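PDB 5ESC: HupZ from Streptococcus sp. 'group A', which degrades heme in vitro and adopts the dimeric split-barrel fold of the pyridoxamine 5'-phosphate oxidase family. Local coordinates for residues A[74-80]-A[112-118]. Numbering follows the deposited sequence.
Sequences GYRFVGT and VERIFNL
Arg-76 and Phe-116 form a hydrogen-bonded pair in an antiparallel strand pairing, where strand 73-84 runs beside strand 106-117 in the central sheet. Their backbones exchange two bonds, Arg-76 N to Phe-116 O and Phe-116 N to Arg-76 O, each 2.8 Å. On the same face the guanidinium lies nearly parallel to the phenyl ring, the two planes only 4° apart, its NH2 over the CD2 side of the ring face, with Arg-76 NH2 3.2 Å from Phe-116 CD2. A bend at chi3 (64°), after an extended start, turns the guanidinium across onto the Phe-116 ring; Glu-63 holds NH1 through a salt bridge. Val-78 CG2 meets the edge of this ring at Phe-116 CE2 (3.9 Å), while its CG1 packs over one face of the Arg-114 guanidinium. At Val-78 the ladder slips by one residue in a classic beta bulge: Val-78 O accepts from both Glu-113 N (2.8 Å) and Arg-114 N (3.1 Å). This pairing belongs to the split barrel of the family, and its two faces have different neighbours. Arg-76, Val-78 and Leu-118 pack against Asn-27, Gln-25 and Pro-30, respectively, of the second subunit. On the other face, Phe-77 and Ile-115 lie side by side, pointing the same way and packed against helix 4-12, Phe-77 on Ile-10 and Ile-115 on Met-6; Phe-77 CD2 lies 3.7 Å from Ile-115 CG1. Tyr-75 continues this face, where Asn-117 ND2 comes against Tyr-75 CE1, the amide and ring planes 45° apart. Past the strand end, Leu-118 N bonds to Gly-74 O from above the carbonyl plane (2.7 Å).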
loop_
_atom_site.group_PDB
_atom_site.type_symbol
_atom_site.label_atom_id
_atom_site.label_comp_id
_atom_site.label_asym_id
_atom_site.label_seq_id
_atom_site.Cartn_x
_atom_site.Cartn_y
_atom_site.Cartn_z
ATOM N N GLY A 74 5.835 4.825 -11.051
ATOM C CA GLY A 74 4.650 4.461 -10.315
ATOM C C GLY A 74 3.590 5.510 -10.269
ATOM O O GLY A 74 3.847 6.718 -10.569
ATOM N N TYR A 75 2.385 5.068 -9.933
ATOM C CA TYR A 75 1.237 5.976 -9.853
ATOM C C TYR A 75 0.370 5.593 -8.702
ATOM O O TYR A 75 0.266 4.393 -8.345
ATOM C CB TYR A 75 0.430 5.898 -11.137
ATOM C CG TYR A 75 1.148 6.439 -12.352
ATOM C CD1 TYR A 75 1.136 7.826 -12.663
ATOM C CD2 TYR A 75 1.846 5.570 -13.183
ATOM C CE1 TYR A 75 1.841 8.300 -13.771
ATOM C CE2 TYR A 75 2.550 6.020 -14.282
ATOM C CZ TYR A 75 2.530 7.364 -14.578
ATOM O OH TYR A 75 3.223 7.723 -15.670
ATOM N N ARG A 76 -0.276 6.590 -8.158
ATOM C CA ARG A 76 -1.239 6.437 -7.068
ATOM C C ARG A 76 -2.604 6.958 -7.608
ATOM O O ARG A 76 -2.676 8.112 -8.094
ATOM C CB ARG A 76 -0.752 7.272 -5.854
ATOM C CG ARG A 76 -1.735 7.422 -4.683
ATOM C CD ARG A 76 -1.074 7.952 -3.399
ATOM N NE ARG A 76 -0.559 9.291 -3.597
ATOM C CZ ARG A 76 -1.171 10.404 -3.225
ATOM N NH1 ARG A 76 -2.309 10.381 -2.545
ATOM N NH2 ARG A 76 -0.619 11.576 -3.502
ATOM N N PHE A 77 -3.629 6.105 -7.589
ATOM C CA PHE A 77 -4.987 6.444 -8.027
ATOM C C PHE A 77 -5.850 6.655 -6.760
ATOM O O PHE A 77 -6.001 5.755 -5.850
ATOM C CB PHE A 77 -5.535 5.341 -8.916
ATOM C CG PHE A 77 -4.709 5.086 -10.124
ATOM C CD1 PHE A 77 -3.574 4.321 -10.057
ATOM C CD2 PHE A 77 -5.015 5.689 -11.339
ATOM C CE1 PHE A 77 -2.739 4.144 -11.154
ATOM C CE2 PHE A 77 -4.219 5.489 -12.460
ATOM C CZ PHE A 77 -3.054 4.716 -12.362
ATOM N N VAL A 78 -6.446 7.813 -6.653
ATOM C CA VAL A 78 -7.268 8.126 -5.521
ATOM C C VAL A 78 -8.708 8.230 -5.916
ATOM O O VAL A 78 -9.002 8.892 -6.938
ATOM C CB VAL A 78 -6.865 9.450 -4.852
ATOM C CG1 VAL A 78 -7.745 9.746 -3.616
ATOM C CG2 VAL A 78 -5.402 9.427 -4.435
ATOM N N GLY A 79 -9.625 7.693 -5.098
ATOM C CA GLY A 79 -11.059 7.886 -5.419
ATOM C C GLY A 79 -11.990 7.309 -4.404
ATOM O O GLY A 79 -11.602 7.186 -3.201
ATOM N N THR A 80 -13.209 6.987 -4.843
ATOM C CA THR A 80 -14.218 6.430 -4.002
ATOM C C THR A 80 -14.661 5.089 -4.615
ATOM O O THR A 80 -14.707 4.981 -5.827
ATOM C CB THR A 80 -15.429 7.388 -3.844
ATOM O OG1 THR A 80 -16.260 6.897 -2.790
ATOM C CG2 THR A 80 -16.300 7.507 -5.120
ATOM N N VAL A 112 -12.175 6.608 -10.029
ATOM C CA VAL A 112 -10.970 7.344 -9.929
ATOM C C VAL A 112 -11.236 8.859 -9.984
ATOM O O VAL A 112 -11.922 9.351 -10.884
ATOM C CB VAL A 112 -9.960 6.923 -10.986
ATOM C CG1 VAL A 112 -8.770 7.886 -10.994
ATOM C CG2 VAL A 112 -9.477 5.529 -10.714
ATOM N N GLU A 113 -10.738 9.583 -8.988
ATOM C CA GLU A 113 -10.911 11.069 -8.894
ATOM C C GLU A 113 -9.655 11.851 -9.167
ATOM O O GLU A 113 -9.711 12.919 -9.769
ATOM C CB GLU A 113 -11.457 11.469 -7.503
ATOM C CG GLU A 113 -12.873 10.946 -7.276
ATOM C CD GLU A 113 -13.413 11.123 -5.844
ATOM O OE1 GLU A 113 -12.731 11.508 -4.869
ATOM O OE2 GLU A 113 -14.596 10.867 -5.682
ATOM N N ARG A 114 -8.533 11.345 -8.702
ATOM C CA ARG A 114 -7.227 11.922 -8.999
ATOM C C ARG A 114 -6.144 10.901 -9.134
ATOM O O ARG A 114 -6.277 9.765 -8.621
ATOM C CB ARG A 114 -6.834 12.964 -7.990
ATOM C CG ARG A 114 -7.532 12.931 -6.705
ATOM C CD ARG A 114 -7.979 14.280 -6.182
ATOM N NE ARG A 114 -7.812 14.171 -4.737
ATOM C CZ ARG A 114 -8.613 13.501 -3.888
ATOM N NH1 ARG A 114 -9.726 12.878 -4.306
ATOM N NH2 ARG A 114 -8.289 13.470 -2.590
ATOM N N ILE A 115 -5.108 11.276 -9.870
ATOM C CA ILE A 115 -3.963 10.447 -10.156
ATOM C C ILE A 115 -2.675 11.242 -9.823
ATOM O O ILE A 115 -2.600 12.468 -10.056
ATOM C CB ILE A 115 -3.942 9.972 -11.591
ATOM C CG1 ILE A 115 -5.288 9.326 -11.978
ATOM C CG2 ILE A 115 -2.706 9.070 -11.796
ATOM C CD1 ILE A 115 -5.478 9.122 -13.477
ATOM N N PHE A 116 -1.718 10.558 -9.185
ATOM C CA PHE A 116 -0.408 11.173 -8.749
ATOM C C PHE A 116 0.702 10.299 -9.240
ATOM O O PHE A 116 0.578 9.083 -9.238
ATOM C CB PHE A 116 -0.317 11.332 -7.233
ATOM C CG PHE A 116 -1.374 12.247 -6.667
ATOM C CD1 PHE A 116 -1.230 13.642 -6.742
ATOM C CD2 PHE A 116 -2.524 11.747 -6.119
ATOM C CE1 PHE A 116 -2.214 14.492 -6.229
ATOM C CE2 PHE A 116 -3.512 12.588 -5.598
ATOM C CZ PHE A 116 -3.369 13.959 -5.645
ATOM N N ASN A 117 1.743 10.927 -9.768
ATOM C CA ASN A 117 2.873 10.220 -10.314
ATOM C C ASN A 117 3.713 9.959 -9.077
ATOM O O ASN A 117 3.846 10.856 -8.270
ATOM C CB ASN A 117 3.618 11.112 -11.357
ATOM C CG ASN A 117 4.460 10.301 -12.383
ATOM O OD1 ASN A 117 5.292 9.447 -12.010
ATOM N ND2 ASN A 117 4.275 10.615 -13.683
ATOM N N LEU A 118 4.232 8.741 -8.893
ATOM C CA LEU A 118 5.181 8.484 -7.788
ATOM C C LEU A 118 6.631 8.541 -8.319
ATOM O O LEU A 118 7.535 8.120 -7.620
ATOM C CB LEU A 118 4.937 7.147 -7.089
ATOM C CG LEU A 118 3.545 6.856 -6.560
ATOM C CD1 LEU A 118 3.459 5.363 -6.321
ATOM C CD2 LEU A 118 3.149 7.629 -5.304
HETATM O O HOH W 1 6.005 7.169 -12.501
#